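Local coordinates for protein endoglucanase family 5 (Clostridium acetobutylicum ATCC 824, PDB 6PZ7) that probably hydrolyses internal beta-1,4-glucan linkages of cellulose and related plant polysaccharides, as a broad-specificity endoglucanase of glycoside hydrolase family 5, at residues 300-305 with 312-317; 272-277 with 307-312; 107-112 with 168-173; 141-146 with 173-178. All blocks are in the same frame, centred on the assembly; numbering follows the deposited sequence.

Contact 1 (300-305 with 312-317); sequences VWWDNG and DNYGIL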
loop_
_atom_site.group_PDB
_atom_site.type_symbol
_atom_site.label_atom_id
_atom_site.label_comp_id
_atom_site.label_asym_id
_atom_site.label_seq_id
_atom_site.Cartn_x
_atom_site.Cartn_y
_atom_site.Cartn_z
ATOM N N VAL A 300 1.287 7.527 -1.410
ATOM C CA VAL A 300 -0.118 7.221 -1.110
ATOM C C VAL A 300 -0.326 7.410 0.398
ATOM O O VAL A 300 0.266 6.691 1.206
ATOM C CB VAL A 300 -0.485 5.799 -1.532
ATOM C CG1 VAL A 300 -1.987 5.559 -1.361
ATOM C CG2 VAL A 300 -0.055 5.495 -2.966
ATOM N N TRP A 301 -1.134 8.405 0.777
ATOM C CA TRP A 301 -1.380 8.731 2.183
ATOM C C TRP A 301 -2.191 7.653 2.878
ATOM O O TRP A 301 -3.188 7.180 2.326
ATOM C CB TRP A 301 -2.155 10.064 2.256
ATOM C CG TRP A 301 -2.400 10.524 3.677
ATOM C CD1 TRP A 301 -3.434 10.181 4.470
ATOM C CD2 TRP A 301 -1.566 11.385 4.455
ATOM N NE1 TRP A 301 -3.302 10.751 5.707
ATOM C CE2 TRP A 301 -2.169 11.512 5.711
ATOM C CE3 TRP A 301 -0.378 12.094 4.205
ATOM C CZ2 TRP A 301 -1.632 12.313 6.704
ATOM C CZ3 TRP A 301 0.134 12.899 5.187
ATOM C CH2 TRP A 301 -0.485 12.986 6.422
ATOM N N TRP A 302 -1.783 7.256 4.076
ATOM C CA TRP A 302 -2.557 6.322 4.897
ATOM C C TRP A 302 -3.646 7.058 5.684
ATOM O O TRP A 302 -3.356 7.845 6.571
ATOM C CB TRP A 302 -1.648 5.572 5.872
ATOM C CG TRP A 302 -2.415 4.576 6.712
ATOM C CD1 TRP A 302 -2.755 4.714 8.032
ATOM C CD2 TRP A 302 -3.004 3.361 6.260
ATOM N NE1 TRP A 302 -3.517 3.644 8.424
ATOM C CE2 TRP A 302 -3.688 2.797 7.361
ATOM C CE3 TRP A 302 -3.037 2.692 5.038
ATOM C CZ2 TRP A 302 -4.369 1.573 7.277
ATOM C CZ3 TRP A 302 -3.712 1.469 4.956
ATOM C CH2 TRP A 302 -4.359 0.931 6.079
ATOM N N ASP A 303 -4.903 6.772 5.370
ATOM C CA ASP A 303 -6.071 7.364 6.016
ATOM C C ASP A 303 -6.867 6.219 6.631
ATOM O O ASP A 303 -7.461 5.402 5.922
ATOM C CB ASP A 303 -6.913 8.193 5.039
ATOM C CG ASP A 303 -8.024 8.924 5.724
ATOM O OD1 ASP A 303 -8.667 8.309 6.597
ATOM O OD2 ASP A 303 -8.251 10.106 5.399
ATOM N N ASN A 304 -6.931 6.157 7.951
ATOM C CA ASN A 304 -7.679 5.115 8.664
ATOM C C ASN A 304 -8.997 5.601 9.236
ATOM O O ASN A 304 -9.645 4.875 9.991
ATOM C CB ASN A 304 -6.805 4.427 9.709
ATOM C CG ASN A 304 -6.317 5.369 10.791
ATOM O OD1 ASN A 304 -6.616 6.570 10.799
ATOM N ND2 ASN A 304 -5.526 4.819 11.686
ATOM N N GLY A 305 -9.408 6.821 8.919
ATOM C CA GLY A 305 -10.686 7.320 9.401
ATOM C C GLY A 305 -10.656 7.854 10.813
ATOM O O GLY A 305 -11.733 8.140 11.378
ATOM N N ASP A 312 -2.199 6.884 16.430
ATOM C CA ASP A 312 -2.870 6.180 15.337
ATOM C C ASP A 312 -3.939 7.006 14.638
ATOM O O ASP A 312 -4.768 6.438 13.907
ATOM C CB ASP A 312 -3.443 4.821 15.811
ATOM C CG ASP A 312 -3.710 3.860 14.683
ATOM O OD1 ASP A 312 -2.867 3.767 13.791
ATOM O OD2 ASP A 312 -4.767 3.221 14.702
ATOM N N ASN A 313 -3.971 8.324 14.803
ATOM C CA ASN A 313 -5.008 9.139 14.156
ATOM C C ASN A 313 -4.438 9.740 12.873
ATOM O O ASN A 313 -3.959 10.869 12.845
ATOM C CB ASN A 313 -5.495 10.235 15.097
ATOM C CG ASN A 313 -6.438 9.715 16.169
ATOM O OD1 ASN A 313 -7.632 9.555 15.924
ATOM N ND2 ASN A 313 -5.917 9.518 17.384
ATOM N N TYR A 314 -4.494 8.954 11.785
ATOM C CA TYR A 314 -3.990 9.322 10.469
ATOM C C TYR A 314 -5.063 9.871 9.531
ATOM O O TYR A 314 -4.730 10.307 8.401
ATOM C CB TYR A 314 -3.345 8.078 9.789
ATOM C CG TYR A 314 -2.070 7.605 10.425
ATOM C CD1 TYR A 314 -0.875 8.212 10.115
ATOM C CD2 TYR A 314 -2.055 6.520 11.290
ATOM C CE1 TYR A 314 0.308 7.783 10.676
ATOM C CE2 TYR A 314 -0.862 6.053 11.834
ATOM C CZ TYR A 314 0.299 6.717 11.525
ATOM O OH TYR A 314 1.533 6.316 12.052
ATOM N N GLY A 315 -6.327 9.848 9.928
ATOM C CA GLY A 315 -7.396 10.246 9.028
ATOM C C GLY A 315 -7.363 11.721 8.703
ATOM O O GLY A 315 -7.171 12.559 9.579
ATOM N N ILE A 316 -7.656 12.045 7.453
ATOM C CA ILE A 316 -7.749 13.427 7.010
ATOM C C ILE A 316 -9.105 13.761 6.398
ATOM O O ILE A 316 -9.451 14.953 6.325
ATOM C CB ILE A 316 -6.564 13.832 6.082
ATOM C CG1 ILE A 316 -6.513 12.968 4.837
ATOM C CG2 ILE A 316 -5.246 13.730 6.874
ATOM C CD1 ILE A 316 -5.399 13.343 3.829
ATOM N N LEU A 317 -9.876 12.756 5.970
ATOM C CA LEU A 317 -11.259 12.911 5.526
ATOM C C LEU A 317 -12.187 12.438 6.643
ATOM O O LEU A 317 -11.975 11.342 7.196
ATOM C CB LEU A 317 -11.500 12.063 4.279
ATOM C CG LEU A 317 -12.926 12.057 3.721
ATOM C CD1 LEU A 317 -13.346 13.420 3.251
ATOM C CD2 LEU A 317 -13.055 11.054 2.600
HETATM O O HOH W 1 -11.228 8.869 6.343
#
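W301, W302, D303 and N304 stand where strand 298-303, the eighth and last of the (beta/alpha)8 barrel, runs out into its following loop, and 312-317 is the part of that loop that folds back over the exit. D303 is the polar centre. Its carboxylate extends to the backbone at G315-L317 because chi1 of -174° swings CG to the far side from the backbone N. D303 OD2 accepts I316 N at 2.9 Å from above the carboxylate plane, and D303 OD2 also takes L317 N at 3.2 Å on its syn lone pair. W20 NE1, from the first strand, gives the same oxygen a third donor. OD1 closes an Asx turn by accepting G305 N, and a water joins it to L317 O. So many donors would be expected to favour the charged form of this buried acid. N304 works as a second clasp: N304 ND2 gives a straight bond to D312 O, 2.9 Å long and in the amide plane, while OD1 takes a weak bond from Y314 N and is also bonded by K306 N. On the other side of D303 in sequence, W301 NE1 donates to Y314 O at 3.1 Å, the oxygen lying in the indole plane. I316 CD1 sits over the pyrrole face of that indole, 3.9 Å from the five-membered ring centroid, a CH-pi contact; helix 327-334 packs on both residues. W302 turns its edge to the face of Y314 in an offset edge-to-face pair, planes 78° apart, and W302 CD1 comes 3.8 Å from Y314 CD2.

Contact 2 (272-277 with 307-312); sequences SINKNN and SAVGDD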
loop_
_atom_site.group_PDB
_atom_site.type_symbol
_atom_site.label_atom_id
_atom_site.label_comp_id
_atom_site.label_asym_id
_atom_site.label_seq_id
_atom_site.Cartn_x
_atom_site.Cartn_y
_atom_site.Cartn_z
ATOM N N SER A 272 1.224 11.087 8.768
ATOM C CA SER A 272 1.535 11.515 10.136
ATOM C C SER A 272 0.264 11.525 10.950
ATOM O O SER A 272 -0.831 11.728 10.408
ATOM C CB SER A 272 2.179 12.913 10.126
ATOM O OG SER A 272 1.273 13.886 9.569
ATOM N N ILE A 273 0.413 11.341 12.272
ATOM C CA ILE A 273 -0.724 11.398 13.174
ATOM C C ILE A 273 -1.018 12.840 13.587
ATOM O O ILE A 273 -0.170 13.740 13.532
ATOM C CB ILE A 273 -0.522 10.481 14.404
ATOM C CG1 ILE A 273 0.670 10.916 15.263
ATOM C CG2 ILE A 273 -0.394 9.037 13.909
ATOM C CD1 ILE A 273 0.782 10.170 16.601
ATOM N N ASN A 274 -2.249 13.054 14.021
ATOM C CA ASN A 274 -2.697 14.346 14.520
ATOM C C ASN A 274 -2.147 14.635 15.915
ATOM O O ASN A 274 -2.599 14.056 16.902
ATOM C CB ASN A 274 -4.224 14.361 14.513
ATOM C CG ASN A 274 -4.787 15.669 15.032
ATOM O OD1 ASN A 274 -4.076 16.688 15.140
ATOM N ND2 ASN A 274 -6.075 15.672 15.344
ATOM N N LYS A 275 -1.232 15.585 16.005
ATOM C CA LYS A 275 -0.728 16.120 17.263
ATOM C C LYS A 275 -1.098 17.595 17.385
ATOM O O LYS A 275 -0.314 18.418 17.875
ATOM C CB LYS A 275 0.778 15.937 17.388
ATOM C CG LYS A 275 1.271 14.487 17.373
ATOM C CD LYS A 275 2.806 14.422 17.317
ATOM C CE LYS A 275 3.290 12.987 17.464
ATOM N NZ LYS A 275 4.729 12.846 17.067
ATOM N N ASN A 276 -2.282 17.976 16.922
ATOM C CA ASN A 276 -2.720 19.372 16.925
ATOM C C ASN A 276 -1.692 20.268 16.249
ATOM O O ASN A 276 -1.332 21.346 16.755
ATOM C CB ASN A 276 -2.997 19.885 18.350
ATOM C CG ASN A 276 -4.335 19.488 18.874
ATOM O OD1 ASN A 276 -5.329 19.543 18.162
ATOM N ND2 ASN A 276 -4.376 19.084 20.140
ATOM N N ASN A 277 -1.216 19.827 15.093
ATOM C CA ASN A 277 0.012 20.354 14.501
ATOM C C ASN A 277 -0.097 20.360 12.983
ATOM O O ASN A 277 0.836 19.977 12.274
ATOM C CB ASN A 277 1.241 19.566 14.972
ATOM C CG ASN A 277 1.186 18.109 14.547
ATOM O OD1 ASN A 277 0.120 17.531 14.342
ATOM N ND2 ASN A 277 2.352 17.483 14.473
ATOM N N SER A 307 -9.369 10.833 13.192
ATOM C CA SER A 307 -8.830 12.192 13.124
ATOM C C SER A 307 -8.792 12.910 14.461
ATOM O O SER A 307 -8.561 14.120 14.482
ATOM C CB SER A 307 -9.591 12.999 12.077
ATOM O OG SER A 307 -10.967 13.081 12.417
ATOM N N ALA A 308 -8.971 12.202 15.566
ATOM C CA ALA A 308 -8.782 12.779 16.893
ATOM C C ALA A 308 -7.299 12.969 17.167
ATOM O O ALA A 308 -6.457 12.685 16.329
ATOM C CB ALA A 308 -9.404 11.848 17.926
ATOM N N VAL A 309 -6.952 13.467 18.335
ATOM C CA VAL A 309 -5.566 13.768 18.649
ATOM C C VAL A 309 -4.859 12.543 19.217
ATOM O O VAL A 309 -5.361 11.911 20.160
ATOM C CB VAL A 309 -5.486 14.957 19.630
ATOM C CG1 VAL A 309 -4.053 15.187 20.050
ATOM C CG2 VAL A 309 -6.043 16.203 18.985
ATOM N N GLY A 310 -3.695 12.226 18.678
ATOM C CA GLY A 310 -2.787 11.277 19.298
ATOM C C GLY A 310 -2.645 9.985 18.518
ATOM O O GLY A 310 -2.821 9.924 17.303
ATOM N N ASP A 311 -2.242 8.945 19.241
ATOM C CA ASP A 311 -1.823 7.680 18.664
ATOM C C ASP A 311 -2.773 7.196 17.579
ATOM O O ASP A 311 -3.985 7.089 17.790
ATOM C CB ASP A 311 -1.737 6.639 19.782
ATOM C CG ASP A 311 -1.189 5.311 19.313
ATOM O OD1 ASP A 311 -0.165 5.293 18.627
ATOM O OD2 ASP A 311 -1.799 4.269 19.637
ATOM N N ASP A 312 -2.199 6.884 16.430
ATOM C CA ASP A 312 -2.870 6.180 15.337
ATOM C C ASP A 312 -3.939 7.006 14.638
ATOM O O ASP A 312 -4.768 6.438 13.907
ATOM C CB ASP A 312 -3.443 4.821 15.811
ATOM C CG ASP A 312 -3.710 3.860 14.683
ATOM O OD1 ASP A 312 -2.867 3.767 13.791
ATOM O OD2 ASP A 312 -4.767 3.221 14.702
#
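Two asparagine amides, N274 and N276, are the flat groups that meet 307-312, where the loop after the seventh strand of the TIM barrel lies against the loop after the eighth. The N274 amide lies between two carbonyl oxygens placed on either side of its plane: N274 ND2 donates to S307 O at 3.1 Å, only slightly off the plane, and makes a weak bond of 3.2 Å to A308 O, which is displaced toward the other face. The opposite end of the same amide stays in its own segment, where OD1 accepts N276 N and closes an Asx turn. To span the gap to S307 and A308 the N274 side chain is stretched out, chi1 179° carrying CG away from the backbone N. V309 CG2 comes obliquely to the O/N end of the N276 amide, about equally near both atoms, 3.5 Å from N276 OD1, a van der Waals contact at the exposed surface.

The backbone supplies the shortest link, G310 N to N274 O at 2.8 Å, with V309 CA adding a CA-H...O contact to the same oxygen. At phi 112° and psi -157° a side chain on G310 would run into the preceding carbonyl oxygen. Deeper in, I273 lays its two aliphatic branches along 310-312, backed by Y314: I273 CG2 is 3.8 Å from D312 N, and I273 CD1 is 3.7 Å from G310 O.

Contact 3 (107-112 with 168-173); sequences IIPTYN and NKFNLT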
loop_
_atom_site.group_PDB
_atom_site.type_symbol
_atom_site.label_atom_id
_atom_site.label_comp_id
_atom_site.label_asym_id
_atom_site.label_seq_id
_atom_site.Cartn_x
_atom_site.Cartn_y
_atom_site.Cartn_z
ATOM N N ILE A 107 0.159 -16.236 5.648
ATOM C CA ILE A 107 1.323 -15.938 4.815
ATOM C C ILE A 107 2.496 -15.802 5.780
ATOM O O ILE A 107 2.604 -14.782 6.454
ATOM C CB ILE A 107 1.138 -14.662 3.992
ATOM C CG1 ILE A 107 -0.125 -14.732 3.131
ATOM C CG2 ILE A 107 2.363 -14.407 3.156
ATOM C CD1 ILE A 107 -0.525 -13.429 2.484
ATOM N N ILE A 108 3.358 -16.812 5.864
ATOM C CA ILE A 108 4.376 -16.906 6.916
ATOM C C ILE A 108 5.743 -17.128 6.287
ATOM O O ILE A 108 6.034 -18.232 5.849
ATOM C CB ILE A 108 4.046 -17.980 7.957
ATOM C CG1 ILE A 108 2.613 -17.823 8.482
ATOM C CG2 ILE A 108 5.068 -17.893 9.092
ATOM C CD1 ILE A 108 2.127 -19.061 9.278
ATOM N N PRO A 109 6.608 -16.086 6.254
ATOM C CA PRO A 109 7.863 -16.213 5.477
ATOM C C PRO A 109 8.996 -16.867 6.261
ATOM O O PRO A 109 10.007 -16.245 6.627
ATOM C CB PRO A 109 8.163 -14.763 5.084
ATOM C CG PRO A 109 7.587 -13.960 6.196
ATOM C CD PRO A 109 6.270 -14.680 6.523
ATOM N N THR A 110 8.852 -18.176 6.496
ATOM C CA THR A 110 9.944 -19.024 6.986
ATOM C C THR A 110 10.071 -20.217 6.044
ATOM O O THR A 110 9.105 -20.617 5.394
ATOM C CB THR A 110 9.721 -19.534 8.427
ATOM O OG1 THR A 110 8.591 -20.411 8.416
ATOM C CG2 THR A 110 9.555 -18.418 9.405
ATOM N N TYR A 111 11.254 -20.844 6.021
ATOM C CA TYR A 111 11.414 -22.044 5.214
ATOM C C TYR A 111 10.467 -23.140 5.686
ATOM O O TYR A 111 9.892 -23.891 4.872
ATOM C CB TYR A 111 12.854 -22.553 5.252
ATOM C CG TYR A 111 13.859 -21.596 4.644
ATOM C CD1 TYR A 111 13.667 -21.035 3.371
ATOM C CD2 TYR A 111 15.009 -21.221 5.338
ATOM C CE1 TYR A 111 14.608 -20.209 2.815
ATOM C CE2 TYR A 111 15.925 -20.364 4.792
ATOM C CZ TYR A 111 15.739 -19.856 3.532
ATOM O OH TYR A 111 16.642 -18.982 3.004
ATOM N N ASN A 112 10.235 -23.220 6.984
ATOM C CA ASN A 112 9.378 -24.258 7.528
ATOM C C ASN A 112 7.932 -24.092 7.058
ATOM O O ASN A 112 7.281 -25.104 6.751
ATOM C CB ASN A 112 9.465 -24.198 9.042
ATOM C CG ASN A 112 8.497 -25.121 9.724
ATOM O OD1 ASN A 112 7.621 -24.647 10.479
ATOM N ND2 ASN A 112 8.625 -26.397 9.502
ATOM N N ASN A 168 10.679 -13.333 -1.401
ATOM C CA ASN A 168 10.880 -13.330 -2.843
ATOM C C ASN A 168 10.112 -14.473 -3.497
ATOM O O ASN A 168 9.538 -14.310 -4.580
ATOM C CB ASN A 168 12.367 -13.436 -3.186
ATOM C CG ASN A 168 13.132 -12.155 -2.883
ATOM O OD1 ASN A 168 12.581 -11.043 -2.974
ATOM N ND2 ASN A 168 14.389 -12.279 -2.561
ATOM N N LYS A 169 10.095 -15.650 -2.851
ATOM C CA LYS A 169 9.341 -16.782 -3.372
ATOM C C LYS A 169 7.844 -16.504 -3.355
ATOM O O LYS A 169 7.137 -16.837 -4.311
ATOM C CB LYS A 169 9.677 -18.045 -2.560
ATOM C CG LYS A 169 11.179 -18.384 -2.451
ATOM C CD LYS A 169 11.391 -19.643 -1.621
ATOM C CE LYS A 169 12.850 -19.910 -1.320
ATOM N NZ LYS A 169 13.035 -21.170 -0.526
ATOM N N PHE A 170 7.348 -15.899 -2.287
ATOM C CA PHE A 170 5.933 -15.570 -2.231
ATOM C C PHE A 170 5.540 -14.563 -3.316
ATOM O O PHE A 170 4.486 -14.714 -3.949
ATOM C CB PHE A 170 5.568 -14.973 -0.875
ATOM C CG PHE A 170 5.586 -15.936 0.307
ATOM C CD1 PHE A 170 5.606 -17.313 0.163
ATOM C CD2 PHE A 170 5.528 -15.410 1.573
ATOM C CE1 PHE A 170 5.593 -18.142 1.281
ATOM C CE2 PHE A 170 5.502 -16.238 2.692
ATOM C CZ PHE A 170 5.532 -17.605 2.540
ATOM N N ASN A 171 6.353 -13.519 -3.526
ATOM C CA ASN A 171 6.041 -12.553 -4.569
ATOM C C ASN A 171 6.049 -13.222 -5.937
ATOM O O ASN A 171 5.209 -12.910 -6.791
ATOM C CB ASN A 171 7.036 -11.386 -4.526
ATOM C CG ASN A 171 6.728 -10.373 -3.430
ATOM O OD1 ASN A 171 5.555 -10.179 -3.064
ATOM N ND2 ASN A 171 7.752 -9.672 -2.954
ATOM N N LEU A 172 7.018 -14.106 -6.176
ATOM C CA LEU A 172 7.081 -14.828 -7.443
ATOM C C LEU A 172 5.845 -15.691 -7.651
ATOM O O LEU A 172 5.260 -15.684 -8.736
ATOM C CB LEU A 172 8.332 -15.708 -7.486
ATOM C CG LEU A 172 8.478 -16.586 -8.721
ATOM C CD1 LEU A 172 8.495 -15.779 -9.950
ATOM C CD2 LEU A 172 9.737 -17.455 -8.601
ATOM N N THR A 173 5.442 -16.429 -6.612
ATOM C CA THR A 173 4.250 -17.254 -6.682
ATOM C C THR A 173 3.047 -16.397 -7.041
ATOM O O THR A 173 2.234 -16.759 -7.903
ATOM C CB THR A 173 4.007 -17.928 -5.327
ATOM O OG1 THR A 173 5.072 -18.839 -5.017
ATOM C CG2 THR A 173 2.696 -18.695 -5.329
#
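I107 starts the contact, in the loop that follows the third barrel strand, 95-99, and leads into helix 111-132; the partner is F170 on helix 161-180. I107 CG2 comes within 3.7 Å of F170 CE2, obliquely to the ring. The other branch of I107 leaves in a different direction, toward L144. I108 turns its side chain away and offers its backbone: the ring's CZ corner comes up beside the I108 carbonyl, with I108 O near the ring plane and 3.4 Å from F170 CZ. I108 O accepts T110 N at 2.9 Å, which makes P109 the centre of an inverse gamma turn. P109 meets one corner of the ring obliquely, P109 CA 3.7 Å and P109 CB 3.9 Å from F170 CE2. F170 can reach all three residues because its CG stands anti to the carbonyl carbon (chi1 -71°), which sends the ring off the helix toward the loop. T110 is the N-cap of helix 111-132, its OG1 accepting K113 N, and Y111 opens the first turn. The K169 chain runs roughly perpendicular to Y111, with K169 NZ beside the ring edge, 3.8 Å from Y111 CE1. K169 has two conformers, so this approach is tentative; its charge is paired with E114, while Y111 OH bonds to D165. No hydrogen bond joins the two segments. The grip is therefore one of shape: an aromatic ring fitted against aliphatic carbons, its weakly positive C-H rim set beside a carbonyl oxygen, with charged groups kept to the outer end.

Contact 4 (141-146 with 173-178); sequences FQTLNE and TAVNTI. Unlike the reference sequence in segment 141-146: Q142 (reference Glu). With EDO (1,2-ethanediol), chain C.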
loop_
_atom_site.group_PDB
_atom_site.type_symbol
_atom_site.label_atom_id
_atom_site.label_comp_id
_atom_site.label_asym_id
_atom_site.label_seq_id
_atom_site.Cartn_x
_atom_site.Cartn_y
_atom_site.Cartn_z
ATOM N N PHE A 141 -2.526 -4.735 -9.078
ATOM C CA PHE A 141 -2.513 -5.688 -7.980
ATOM C C PHE A 141 -1.253 -5.475 -7.155
ATOM O O PHE A 141 -0.178 -5.288 -7.719
ATOM C CB PHE A 141 -2.543 -7.149 -8.472
ATOM C CG PHE A 141 -3.810 -7.584 -9.165
ATOM C CD1 PHE A 141 -5.004 -6.927 -9.037
ATOM C CD2 PHE A 141 -3.773 -8.699 -9.966
ATOM C CE1 PHE A 141 -6.140 -7.375 -9.713
ATOM C CE2 PHE A 141 -4.884 -9.134 -10.663
ATOM C CZ PHE A 141 -6.080 -8.509 -10.506
ATOM N N GLN A 142 -1.362 -5.555 -5.832
ATOM C CA GLN A 142 -0.215 -5.509 -4.930
ATOM C C GLN A 142 -0.222 -6.860 -4.204
ATOM O O GLN A 142 -1.190 -7.214 -3.526
ATOM C CB GLN A 142 -0.362 -4.338 -3.984
ATOM C CG GLN A 142 0.635 -4.300 -2.856
ATOM C CD GLN A 142 0.271 -3.253 -1.809
ATOM O OE1 GLN A 142 0.134 -3.589 -0.602
ATOM N NE2 GLN A 142 0.122 -2.063 -2.201
ATOM N N THR A 143 0.836 -7.637 -4.376
ATOM C CA THR A 143 0.803 -9.045 -3.972
ATOM C C THR A 143 0.594 -9.238 -2.484
ATOM O O THR A 143 -0.194 -10.098 -2.068
ATOM C CB THR A 143 2.101 -9.723 -4.426
ATOM O OG1 THR A 143 3.188 -8.996 -3.877
ATOM C CG2 THR A 143 2.205 -9.810 -5.943
ATOM N N LEU A 144 1.319 -8.453 -1.682
ATOM C CA LEU A 144 1.430 -8.574 -0.244
ATOM C C LEU A 144 1.554 -7.169 0.314
ATOM O O LEU A 144 2.057 -6.261 -0.359
ATOM C CB LEU A 144 2.676 -9.371 0.137
ATOM C CG LEU A 144 2.826 -10.781 -0.456
ATOM C CD1 LEU A 144 4.212 -11.308 -0.206
ATOM C CD2 LEU A 144 1.779 -11.688 0.160
ATOM N N ASN A 145 1.166 -6.985 1.583
ATOM C CA ASN A 145 1.229 -5.669 2.230
ATOM C C ASN A 145 2.569 -5.473 2.940
ATOM O O ASN A 145 3.486 -4.845 2.400
ATOM C CB ASN A 145 0.051 -5.539 3.203
ATOM C CG ASN A 145 0.145 -4.290 4.025
ATOM O OD1 ASN A 145 0.414 -3.231 3.487
ATOM N ND2 ASN A 145 -0.095 -4.378 5.306
ATOM N N GLU A 146 2.703 -6.000 4.150
ATOM C CA GLU A 146 3.917 -5.907 4.955
ATOM C C GLU A 146 4.292 -7.310 5.425
ATOM O O GLU A 146 4.183 -7.658 6.616
ATOM C CB GLU A 146 3.690 -4.977 6.136
ATOM C CG GLU A 146 3.510 -3.529 5.674
ATOM C CD GLU A 146 3.332 -2.533 6.767
ATOM O OE1 GLU A 146 3.259 -2.923 7.959
ATOM O OE2 GLU A 146 3.212 -1.308 6.480
ATOM N N THR A 173 5.442 -16.429 -6.612
ATOM C CA THR A 173 4.250 -17.254 -6.682
ATOM C C THR A 173 3.047 -16.397 -7.041
ATOM O O THR A 173 2.234 -16.759 -7.903
ATOM C CB THR A 173 4.007 -17.928 -5.327
ATOM O OG1 THR A 173 5.072 -18.839 -5.017
ATOM C CG2 THR A 173 2.696 -18.695 -5.329
ATOM N N ALA A 174 2.882 -15.272 -6.349
ATOM C CA ALA A 174 1.728 -14.403 -6.625
ATOM C C ALA A 174 1.750 -13.845 -8.047
ATOM O O ALA A 174 0.731 -13.855 -8.735
ATOM C CB ALA A 174 1.673 -13.307 -5.585
ATOM N N VAL A 175 2.896 -13.356 -8.513
ATOM C CA VAL A 175 2.988 -12.834 -9.878
ATOM C C VAL A 175 2.665 -13.923 -10.891
ATOM O O VAL A 175 1.898 -13.707 -11.839
ATOM C CB VAL A 175 4.369 -12.202 -10.152
ATOM C CG1 VAL A 175 4.571 -11.975 -11.633
ATOM C CG2 VAL A 175 4.518 -10.885 -9.371
ATOM N N ASN A 176 3.259 -15.116 -10.731
ATOM C CA ASN A 176 2.993 -16.180 -11.694
ATOM C C ASN A 176 1.512 -16.571 -11.691
ATOM O O ASN A 176 0.917 -16.834 -12.741
ATOM C CB ASN A 176 3.851 -17.408 -11.391
ATOM C CG ASN A 176 5.295 -17.269 -11.868
ATOM O OD1 ASN A 176 5.603 -16.461 -12.717
ATOM N ND2 ASN A 176 6.168 -18.095 -11.312
ATOM N N THR A 177 0.913 -16.650 -10.508
ATOM C CA THR A 177 -0.504 -17.006 -10.402
ATOM C C THR A 177 -1.379 -15.961 -11.082
ATOM O O THR A 177 -2.294 -16.295 -11.838
ATOM C CB THR A 177 -0.897 -17.153 -8.942
ATOM O OG1 THR A 177 -0.139 -18.203 -8.329
ATOM C CG2 THR A 177 -2.361 -17.446 -8.747
ATOM N N ILE A 178 -1.110 -14.681 -10.829
ATOM C CA ILE A 178 -1.845 -13.612 -11.497
ATOM C C ILE A 178 -1.731 -13.773 -13.000
ATOM O O ILE A 178 -2.734 -13.741 -13.742
ATOM C CB ILE A 178 -1.320 -12.244 -11.017
ATOM C CG1 ILE A 178 -1.746 -11.980 -9.565
ATOM C CG2 ILE A 178 -1.790 -11.146 -11.967
ATOM C CD1 ILE A 178 -0.917 -10.955 -8.847
HETATM C C1 EDO C . 2.826 -0.136 10.179
HETATM O O1 EDO C . 2.105 -1.268 9.666
HETATM C C2 EDO C . 2.972 0.943 9.122
HETATM O O2 EDO C . 3.944 0.559 8.147
#
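A174 is the first residue of helix 161-180 to meet the fourth strand's end here, A174 CB lying 3.6 Å from T143 CG2 and 3.8 Å from T143 CB. T143 turns CG2 to the helix, while its OG1, set between the backbone N and carbonyl carbon (chi1 56°), bonds to N171 OD1 one turn back on the helix. The residue thus faces the helix with an apolar and a polar branch together. V175 only grazes the threonine methyl, V175 CG2 standing 4.3 Å from T143 CG2. A turn after A174, I178 brings the second patch: I178 CG2 meets F141 at the ring edge, in plane, 3.7 Å from F141 CD2, and I178 CD1 lies 3.8 Å from the same F141 CD2.

Beyond the packed part, 141-146 runs on to E146, whose two carboxylate oxygens each accept a hydroxyl of one ethanediol, probably from the crystallisation liquor, at 2.6 Å for E146 OE1 from ethanediol O1. H221 ND1, at the end of strand 216-221, is also hydrogen-bonded to E146 OE2. Asn-Glu at the end of the fourth strand is the position of the acid/base in family 5, so the ethanediol probably marks the active-site cleft. F141 near the end of the strand and T143 just beyond it face outward to the helix: strand 190-193 lies beside T143, F132 of helix 111-132 touches F141, and helix 161-180 closes over both.

The four contacts fall into two pairs on opposite sides of the chain's centre. Contacts 1 and 2 share D312 and are tied by a probable bond from N274 N to N313 O; both concern the loop after the eighth strand, buried beside the barrel in contact 1 and near the surface in contact 2. Contacts 3 and 4 share T173 and helix 161-180, and a side-chain hydrogen bond links them. Chemistry divides the same way. The loop pair is bound by hydrogen bonds, with aromatic packing added in contact 1, whereas the helix pair has none across its segments and depends on apolar fit, fully buried only in contact 4.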